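Local coordinates for bifunctional endo-1,4-beta-xylanase A (Neocallimastix patriciarum, PDB 2VG9), which hydrolyses internal beta-1,4-xylosidic bonds of xylan as a family 11 endo-xylanase with a beta jelly-roll fold, here in a loop-swapped engineered form, at residues 83-88 and 202-207; 22-27 and 50-55; 71-76 and 172-177. All blocks are in the same frame, centred on the assembly; numbering follows the deposited sequence.

Contact 1 of 3, residues 83-88 and 202-207; sequences QTASAS and QSSGVA
Gln83 lies against Gly205 and Ser203 near the C-terminal end of strand 73-86. The CA atoms of Gln83 and Gly205 are 4.1 Å apart in a non-hydrogen-bonded antiparallel pair, where the glycine presents no side chain. With CG anti to the backbone N (chi1 -172°) and the chain extended, the side chain of Gln83 runs along the neighbouring strand until OE1 comes 3.4 Å from Ser203 CB. That oxygen is hydrogen-bonded to Ser91, and a bound cadmium ion lies about 4 Å from the Gln83 side chain. At Thr84 the regular pairing breaks. Ser204 O receives Thr84 N at 2.7 Å, the donor standing 35° out of the carbonyl plane, and a second, weak bond from Ala85 N at 3.4 Å. Two successive residues thus face one, and the register slips by one place. Ala85 then restores the pairing: its O accepts Ser204 N at 3.0 Å, and its CB packs on Ser204 CB at 3.8 Å, on the face away from Gln83. Ser86 pairs with Ser203 on the Gln83 face; its OG bonds to Gly89 and Asp120, while Ser203 OG is held by Asn90 and Trp44. Ala87 N closes the series with a 2.8 Å bond to Gln202 O. Here both chains turn a corner, at Ala87 and Ser88 on one side and at Gln202 on the other. The doubled contact of Thr84 and Ala85 with Ser204 is a classic beta bulge, set in antiparallel strands at a sheet corner of the family 11 jelly roll.

Contact 2 of 3, residues 22-27 and 50-55; sequences EIWTNG and RGNFLA
Asn52 O is gripped by two donors of the facing strand. Thr25 OG1 gives the shorter bond, 2.6 Å to Asn52 O, and Asn26 N the other at 2.9 Å; they arrive from opposite faces of the carbonyl plane, both tilted well out of it. Thr25 OG1 stands anti to its own nitrogen (chi1 -167°), which carries the hydroxyl across to the oxygen. Backbone bonds continue the antiparallel pairing, with Trp24 and Leu54 joined by two bonds, Leu54 N to Trp24 O measuring 2.9 Å. On the face of Trp24, Asn26, Asn52 and Leu54, the indole leans over the partner strand. Leu54 CD2 meets Trp24 CE3 obliquely at 3.5 Å, and the Asn52 amide comes to the edge of the six-membered ring, its plane 88° from the indole. Leu54 CD1 also rests on the aliphatic part of Glu22, at 3.8 Å from CG, while the Glu22 carboxylate turns to a salt bridge with Arg56 and a hydrogen bond with Gln11. The face of Ile23, Phe53 and Ala55 is largely apolar, with Thr25 its polar member: Ile23 CD1 reaches Phe53 CE1 at 3.5 Å, and the Phe53 ring stacks with Trp44. Near the strand ends a water donates to Arg50 O at 2.6 Å and accepts a weak bond from Asn26 ND2. The chemistry therefore divides by face: Ile23, Thr25, Phe53 and Ala55 are buried, Thr25 spending its hydroxyl on a backbone oxygen, whereas the Trp24 face remains partly accessible to solvent.

Contact 3 of 3, residues 71-76 and 172-177; sequences DYIGLD and ITVSDH
Ile73 and Leu75, with 70 and 68 Å² covered, meet Ile172, with 63 Å², and the residues that follow it into the helix. Leu75 and Ile172 form an antiparallel hydrogen-bonded pair. Ile172 N donates to Leu75 O at 2.7 Å, and Leu75 N returns a bond to Ile172 O at 2.9 Å. Their side chains share a face, but the closer apolar contact of Leu75 is CB to Val174 CG2, at 3.8 Å. Beyond this pair the second chain leaves the strand, Thr173 centring an inverse gamma turn directly before the helix. Ile73 is consequently met by helical residues. Its CG2, anti to the backbone N, touches Val174 CB at 3.8 Å, and its N donates to Ser175 OG at 3.0 Å in a nearly straight bond. A serine hydroxyl thus stands where a strand neighbour would offer a carbonyl. The same OG lies over one face of the Tyr72 ring, while Thr173 CG2 approaches Tyr72 CE1 at 3.5 Å; a water links Tyr72 OH with Thr173 OG1, which is also bonded to Asp133. Strand 73-86 is flanked here by strand 169-173 at one edge and strand 203-216 at the other, bonded through Gly74 to Tyr215 and Asp76 to Asp213, while Ile73, Leu75 and Val174 all pack against strand 190-200 of the second sheet and helix 174-182 leads away from the sheet edge.

Contacts 1 and 3 use the two ends of strand 73-86, which pairs with strand 203-216 in contact 1 and with strand 169-173 in contact 3. Their centres are 29 Å apart, on opposite sides of the chain's centre, with nearest atoms about 13 Å apart. Contact 2 belongs to the other sheet, yet its centre is just 12 Å from that of contact 1. The two touch where Gln202 N lies 2.7 Å from Gly51 O, a probable hydrogen bond that ties the corner after strand 190-200 to the residue just before strand 52-60. Contact 3 is also remote from contact 2, at 27 Å between centres. Of the three, it is contact 1 that has the cadmium ion beside it.

Contact 1 of 3, residues 83-88 and 202-207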
loop_
_atom_site.group_PDB
_atom_site.type_symbol
_atom_site.label_atom_id
_atom_site.label_comp_id
_atom_site.label_asym_id
_atom_site.label_seq_id
_atom_site.Cartn_x
_atom_site.Cartn_y
_atom_site.Cartn_z
ATOM N N GLN A 83 13.253 9.420 -3.640
ATOM C CA GLN A 83 13.554 9.812 -2.279
ATOM C C GLN A 83 14.674 10.868 -2.305
ATOM O O GLN A 83 15.738 10.661 -2.914
ATOM C CB GLN A 83 13.910 8.592 -1.430
ATOM C CG GLN A 83 14.043 8.884 0.026
ATOM C CD GLN A 83 14.217 7.645 0.831
ATOM O OE1 GLN A 83 13.243 6.981 1.206
ATOM N NE2 GLN A 83 15.468 7.315 1.122
ATOM N N THR A 84 14.460 12.001 -1.657
ATOM C CA THR A 84 15.445 13.085 -1.773
ATOM C C THR A 84 16.267 13.365 -0.502
ATOM O O THR A 84 17.326 14.051 -0.553
ATOM C CB THR A 84 14.782 14.369 -2.260
ATOM O OG1 THR A 84 13.784 14.745 -1.313
ATOM C CG2 THR A 84 14.146 14.165 -3.603
ATOM N N ALA A 85 15.788 12.847 0.625
ATOM C CA ALA A 85 16.525 12.895 1.883
ATOM C C ALA A 85 16.271 11.613 2.666
ATOM O O ALA A 85 15.213 11.010 2.565
ATOM C CB ALA A 85 16.139 14.136 2.738
ATOM N N SER A 86 17.239 11.207 3.467
ATOM C CA SER A 86 17.076 10.017 4.290
ATOM C C SER A 86 17.833 10.178 5.597
ATOM O O SER A 86 19.057 10.196 5.610
ATOM C CB SER A 86 17.508 8.755 3.531
ATOM O OG SER A 86 17.265 7.601 4.316
ATOM N N ALA A 87 17.117 10.366 6.695
ATOM C CA ALA A 87 17.785 10.403 8.008
ATOM C C ALA A 87 17.776 9.001 8.573
ATOM O O ALA A 87 16.974 8.697 9.472
ATOM C CB ALA A 87 17.074 11.374 8.956
ATOM N N SER A 88 18.648 8.147 8.057
ATOM C CA SER A 88 18.513 6.702 8.270
ATOM C C SER A 88 17.086 6.249 7.959
ATOM O O SER A 88 16.445 5.530 8.745
ATOM C CB SER A 88 18.888 6.311 9.711
ATOM O OG SER A 88 20.279 6.462 9.877
ATOM N N GLN A 202 11.312 8.501 8.137
ATOM C CA GLN A 202 12.555 9.279 8.329
ATOM C C GLN A 202 13.176 9.646 6.960
ATOM O O GLN A 202 14.388 9.595 6.759
ATOM C CB GLN A 202 13.550 8.531 9.257
ATOM C CG GLN A 202 13.007 8.335 10.683
ATOM C CD GLN A 202 13.932 7.559 11.625
ATOM O OE1 GLN A 202 15.004 7.039 11.233
ATOM N NE2 GLN A 202 13.514 7.452 12.875
ATOM N N SER A 203 12.323 10.034 6.025
ATOM C CA SER A 203 12.746 10.403 4.680
ATOM C C SER A 203 11.940 11.568 4.136
ATOM O O SER A 203 10.930 11.974 4.731
ATOM C CB SER A 203 12.608 9.201 3.709
ATOM O OG SER A 203 11.242 8.833 3.560
ATOM N N SER A 204 12.391 12.077 2.992
ATOM C CA SER A 204 11.659 13.047 2.187
ATOM C C SER A 204 11.648 12.562 0.750
ATOM O O SER A 204 12.577 11.872 0.323
ATOM C CB SER A 204 12.350 14.412 2.287
ATOM O OG SER A 204 12.370 14.807 3.657
ATOM N N GLY A 205 10.599 12.888 -0.003
ATOM C CA GLY A 205 10.599 12.589 -1.424
ATOM C C GLY A 205 9.354 13.051 -2.150
ATOM O O GLY A 205 8.600 13.889 -1.636
ATOM N N VAL A 206 9.142 12.502 -3.339
ATOM C CA VAL A 206 7.988 12.807 -4.202
ATOM C C VAL A 206 7.543 11.543 -4.941
ATOM O O VAL A 206 8.344 10.669 -5.253
ATOM C CB VAL A 206 8.290 13.921 -5.293
ATOM C CG1 VAL A 206 8.535 15.288 -4.662
ATOM C CG2 VAL A 206 9.520 13.541 -6.156
ATOM N N ALA A 207 6.240 11.458 -5.219
ATOM C CA ALA A 207 5.687 10.394 -6.030
ATOM C C ALA A 207 4.649 11.090 -6.861
ATOM O O ALA A 207 3.679 11.641 -6.315
ATOM C CB ALA A 207 5.022 9.313 -5.165
#

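Contact 2 of 3, residues 22-27 and 50-55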
loop_
_atom_site.group_PDB
_atom_site.type_symbol
_atom_site.label_atom_id
_atom_site.label_comp_id
_atom_site.label_asym_id
_atom_site.label_seq_id
_atom_site.Cartn_x
_atom_site.Cartn_y
_atom_site.Cartn_z
ATOM N N GLU A 22 -6.119 9.243 0.852
ATOM C CA GLU A 22 -5.726 9.349 2.249
ATOM C C GLU A 22 -4.273 9.841 2.303
ATOM O O GLU A 22 -3.398 9.284 1.627
ATOM C CB GLU A 22 -5.861 7.985 2.954
ATOM C CG GLU A 22 -5.199 7.952 4.341
ATOM C CD GLU A 22 -5.619 6.742 5.172
ATOM O OE1 GLU A 22 -5.642 5.610 4.624
ATOM O OE2 GLU A 22 -5.902 6.931 6.394
ATOM N N ILE A 23 -4.043 10.896 3.084
ATOM C CA ILE A 23 -2.684 11.363 3.411
ATOM C C ILE A 23 -2.605 11.493 4.937
ATOM O O ILE A 23 -3.585 11.922 5.573
ATOM C CB ILE A 23 -2.338 12.709 2.692
ATOM C CG1 ILE A 23 -0.902 13.130 3.029
ATOM C CG2 ILE A 23 -3.475 13.815 2.955
ATOM C CD1 ILE A 23 -0.354 14.267 2.276
ATOM N N TRP A 24 -1.471 11.089 5.523
ATOM C CA TRP A 24 -1.303 11.123 6.973
ATOM C C TRP A 24 0.171 11.315 7.300
ATOM O O TRP A 24 1.057 10.912 6.520
ATOM C CB TRP A 24 -1.868 9.837 7.605
ATOM C CG TRP A 24 -1.470 9.589 9.033
ATOM C CD1 TRP A 24 -2.180 9.895 10.166
ATOM C CD2 TRP A 24 -0.256 8.969 9.478
ATOM N NE1 TRP A 24 -1.468 9.524 11.279
ATOM C CE2 TRP A 24 -0.290 8.942 10.881
ATOM C CE3 TRP A 24 0.858 8.454 8.820
ATOM C CZ2 TRP A 24 0.748 8.399 11.636
ATOM C CZ3 TRP A 24 1.883 7.929 9.563
ATOM C CH2 TRP A 24 1.824 7.908 10.962
ATOM N N THR A 25 0.441 11.947 8.440
ATOM C CA THR A 25 1.814 12.023 8.954
ATOM C C THR A 25 1.837 11.958 10.473
ATOM O O THR A 25 0.864 12.264 11.136
ATOM C CB THR A 25 2.600 13.268 8.434
ATOM O OG1 THR A 25 4.003 13.110 8.742
ATOM C CG2 THR A 25 2.046 14.565 9.065
ATOM N N ASN A 26 2.939 11.461 11.012
ATOM C CA ASN A 26 3.276 11.683 12.395
ATOM C C ASN A 26 4.656 12.287 12.367
ATOM O O ASN A 26 5.639 11.604 12.025
ATOM C CB ASN A 26 3.307 10.380 13.180
ATOM C CG ASN A 26 3.627 10.607 14.634
ATOM O OD1 ASN A 26 2.746 10.944 15.411
ATOM N ND2 ASN A 26 4.891 10.427 15.009
ATOM N N GLY A 27 4.722 13.583 12.637
ATOM C CA GLY A 27 5.989 14.263 12.845
ATOM C C GLY A 27 6.652 14.841 11.617
ATOM O O GLY A 27 7.711 15.459 11.740
ATOM N N ARG A 50 11.850 9.431 13.837
ATOM C CA ARG A 50 10.485 8.906 13.809
ATOM C C ARG A 50 9.505 9.614 12.863
ATOM O O ARG A 50 8.279 9.419 12.979
ATOM C CB ARG A 50 9.900 8.767 15.228
ATOM C CG ARG A 50 10.712 7.784 16.100
ATOM C CD ARG A 50 9.935 7.250 17.297
ATOM N NE ARG A 50 8.867 6.307 16.926
ATOM C CZ ARG A 50 9.026 5.002 16.689
ATOM N NH1 ARG A 50 10.239 4.431 16.738
ATOM N NH2 ARG A 50 7.964 4.263 16.378
ATOM N N GLY A 51 10.031 10.406 11.918
ATOM C CA GLY A 51 9.193 10.974 10.854
ATOM C C GLY A 51 8.496 9.870 10.077
ATOM O O GLY A 51 9.132 8.887 9.660
ATOM N N ASN A 52 7.191 10.029 9.864
ATOM C CA ASN A 52 6.374 9.017 9.197
ATOM C C ASN A 52 5.293 9.677 8.325
ATOM O O ASN A 52 4.595 10.605 8.776
ATOM C CB ASN A 52 5.770 8.050 10.246
ATOM C CG ASN A 52 5.317 6.724 9.655
ATOM O OD1 ASN A 52 5.518 6.444 8.465
ATOM N ND2 ASN A 52 4.713 5.879 10.502
ATOM N N PHE A 53 5.179 9.225 7.074
ATOM C CA PHE A 53 4.287 9.836 6.068
ATOM C C PHE A 53 3.671 8.750 5.210
ATOM O O PHE A 53 4.345 7.755 4.864
ATOM C CB PHE A 53 5.080 10.789 5.141
ATOM C CG PHE A 53 4.262 11.421 4.040
ATOM C CD1 PHE A 53 3.513 12.574 4.285
ATOM C CD2 PHE A 53 4.245 10.877 2.755
ATOM C CE1 PHE A 53 2.769 13.168 3.269
ATOM C CE2 PHE A 53 3.490 11.464 1.725
ATOM C CZ PHE A 53 2.760 12.624 1.991
ATOM N N LEU A 54 2.409 8.955 4.815
ATOM C CA LEU A 54 1.804 8.087 3.803
ATOM C C LEU A 54 0.863 8.887 2.913
ATOM O O LEU A 54 0.232 9.844 3.380
ATOM C CB LEU A 54 1.072 6.909 4.468
ATOM C CG LEU A 54 -0.183 7.172 5.300
ATOM C CD1 LEU A 54 -1.492 7.170 4.452
ATOM C CD2 LEU A 54 -0.274 6.140 6.466
ATOM N N ALA A 55 0.791 8.497 1.635
ATOM C CA ALA A 55 -0.229 9.011 0.683
ATOM C C ALA A 55 -0.690 7.881 -0.235
ATOM O O ALA A 55 0.127 7.191 -0.877
ATOM C CB ALA A 55 0.301 10.203 -0.149
HETATM O O HOH W 1 6.398 8.171 14.264
#

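Contact 3 of 3, residues 71-76 and 172-177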
loop_
_atom_site.group_PDB
_atom_site.type_symbol
_atom_site.label_atom_id
_atom_site.label_comp_id
_atom_site.label_asym_id
_atom_site.label_seq_id
_atom_site.Cartn_x
_atom_site.Cartn_y
_atom_site.Cartn_z
ATOM N N ASP A 71 -12.645 -12.879 -9.354
ATOM C CA ASP A 71 -12.021 -13.649 -10.441
ATOM C C ASP A 71 -10.747 -13.004 -10.943
ATOM O O ASP A 71 -9.745 -13.689 -11.160
ATOM C CB ASP A 71 -12.994 -13.852 -11.602
ATOM C CG ASP A 71 -14.003 -14.980 -11.337
ATOM O OD1 ASP A 71 -13.740 -15.863 -10.483
ATOM O OD2 ASP A 71 -15.062 -14.976 -11.991
ATOM N N TYR A 72 -10.791 -11.680 -11.108
ATOM C CA TYR A 72 -9.658 -10.932 -11.620
ATOM C C TYR A 72 -9.633 -9.554 -10.970
ATOM O O TYR A 72 -10.665 -8.892 -10.878
ATOM C CB TYR A 72 -9.728 -10.809 -13.160
ATOM C CG TYR A 72 -8.454 -10.288 -13.760
ATOM C CD1 TYR A 72 -7.472 -11.168 -14.209
ATOM C CD2 TYR A 72 -8.220 -8.907 -13.867
ATOM C CE1 TYR A 72 -6.283 -10.697 -14.757
ATOM C CE2 TYR A 72 -7.022 -8.411 -14.433
ATOM C CZ TYR A 72 -6.058 -9.319 -14.865
ATOM O OH TYR A 72 -4.854 -8.871 -15.395
ATOM N N ILE A 73 -8.460 -9.136 -10.487
ATOM C CA ILE A 73 -8.288 -7.763 -9.989
ATOM C C ILE A 73 -7.030 -7.242 -10.676
ATOM O O ILE A 73 -5.960 -7.826 -10.536
ATOM C CB ILE A 73 -8.179 -7.665 -8.439
ATOM C CG1 ILE A 73 -9.393 -8.301 -7.734
ATOM C CG2 ILE A 73 -7.961 -6.152 -7.987
ATOM C CD1 ILE A 73 -9.215 -8.401 -6.166
ATOM N N GLY A 74 -7.187 -6.183 -11.467
ATOM C CA GLY A 74 -6.045 -5.561 -12.147
ATOM C C GLY A 74 -5.713 -4.190 -11.568
ATOM O O GLY A 74 -6.616 -3.451 -11.121
ATOM N N LEU A 75 -4.425 -3.849 -11.559
ATOM C CA LEU A 75 -3.996 -2.482 -11.225
ATOM C C LEU A 75 -2.925 -2.078 -12.226
ATOM O O LEU A 75 -1.920 -2.784 -12.380
ATOM C CB LEU A 75 -3.490 -2.347 -9.763
ATOM C CG LEU A 75 -3.070 -0.933 -9.236
ATOM C CD1 LEU A 75 -3.283 -0.803 -7.730
ATOM C CD2 LEU A 75 -1.596 -0.612 -9.538
ATOM N N ASP A 76 -3.147 -0.938 -12.887
ATOM C CA ASP A 76 -2.202 -0.410 -13.857
ATOM C C ASP A 76 -1.805 0.943 -13.337
ATOM O O ASP A 76 -2.661 1.691 -12.890
ATOM C CB ASP A 76 -2.860 -0.259 -15.226
ATOM C CG ASP A 76 -3.271 -1.575 -15.821
ATOM O OD1 ASP A 76 -2.421 -2.437 -15.970
ATOM O OD2 ASP A 76 -4.462 -1.758 -16.149
ATOM N N ILE A 172 -0.162 -4.834 -12.733
ATOM C CA ILE A 172 -0.139 -5.816 -11.648
ATOM C C ILE A 172 -1.461 -6.591 -11.632
ATOM O O ILE A 172 -2.550 -6.008 -11.516
ATOM C CB ILE A 172 0.085 -5.148 -10.259
ATOM C CG1 ILE A 172 1.412 -4.329 -10.255
ATOM C CG2 ILE A 172 -0.047 -6.200 -9.079
ATOM C CD1 ILE A 172 1.561 -3.404 -9.079
ATOM N N THR A 173 -1.345 -7.909 -11.757
ATOM C CA THR A 173 -2.465 -8.804 -11.518
ATOM C C THR A 173 -2.564 -9.071 -10.021
ATOM O O THR A 173 -2.087 -10.099 -9.503
ATOM C CB THR A 173 -2.360 -10.110 -12.332
ATOM O OG1 THR A 173 -1.923 -9.797 -13.666
ATOM C CG2 THR A 173 -3.723 -10.868 -12.335
ATOM N N VAL A 174 -3.202 -8.123 -9.338
ATOM C CA VAL A 174 -3.362 -8.144 -7.896
ATOM C C VAL A 174 -3.960 -9.501 -7.439
ATOM O O VAL A 174 -3.503 -10.088 -6.448
ATOM C CB VAL A 174 -4.252 -6.949 -7.435
ATOM C CG1 VAL A 174 -4.590 -7.046 -5.957
ATOM C CG2 VAL A 174 -3.535 -5.581 -7.740
ATOM N N SER A 175 -4.937 -10.023 -8.185
ATOM C CA SER A 175 -5.560 -11.307 -7.824
ATOM C C SER A 175 -4.577 -12.495 -7.849
ATOM O O SER A 175 -4.801 -13.479 -7.151
ATOM C CB SER A 175 -6.777 -11.592 -8.742
ATOM O OG SER A 175 -6.491 -11.308 -10.114
ATOM N N ASP A 176 -3.509 -12.411 -8.656
ATOM C CA ASP A 176 -2.463 -13.460 -8.729
ATOM C C ASP A 176 -1.571 -13.480 -7.453
ATOM O O ASP A 176 -1.166 -14.541 -6.998
ATOM C CB ASP A 176 -1.581 -13.281 -9.978
ATOM C CG ASP A 176 -2.174 -13.903 -11.224
ATOM O OD1 ASP A 176 -3.325 -14.409 -11.156
ATOM O OD2 ASP A 176 -1.474 -13.865 -12.275
ATOM N N HIS A 177 -1.281 -12.300 -6.891
ATOM C CA HIS A 177 -0.615 -12.171 -5.597
ATOM C C HIS A 177 -1.482 -12.782 -4.519
ATOM O O HIS A 177 -0.987 -13.567 -3.715
ATOM C CB HIS A 177 -0.289 -10.709 -5.281
ATOM C CG HIS A 177 0.820 -10.157 -6.131
ATOM N ND1 HIS A 177 0.602 -9.589 -7.373
ATOM C CD2 HIS A 177 2.157 -10.140 -5.943
ATOM C CE1 HIS A 177 1.760 -9.220 -7.899
ATOM N NE2 HIS A 177 2.715 -9.552 -7.056
HETATM O O HOH W 2 -3.225 -10.615 -16.408
#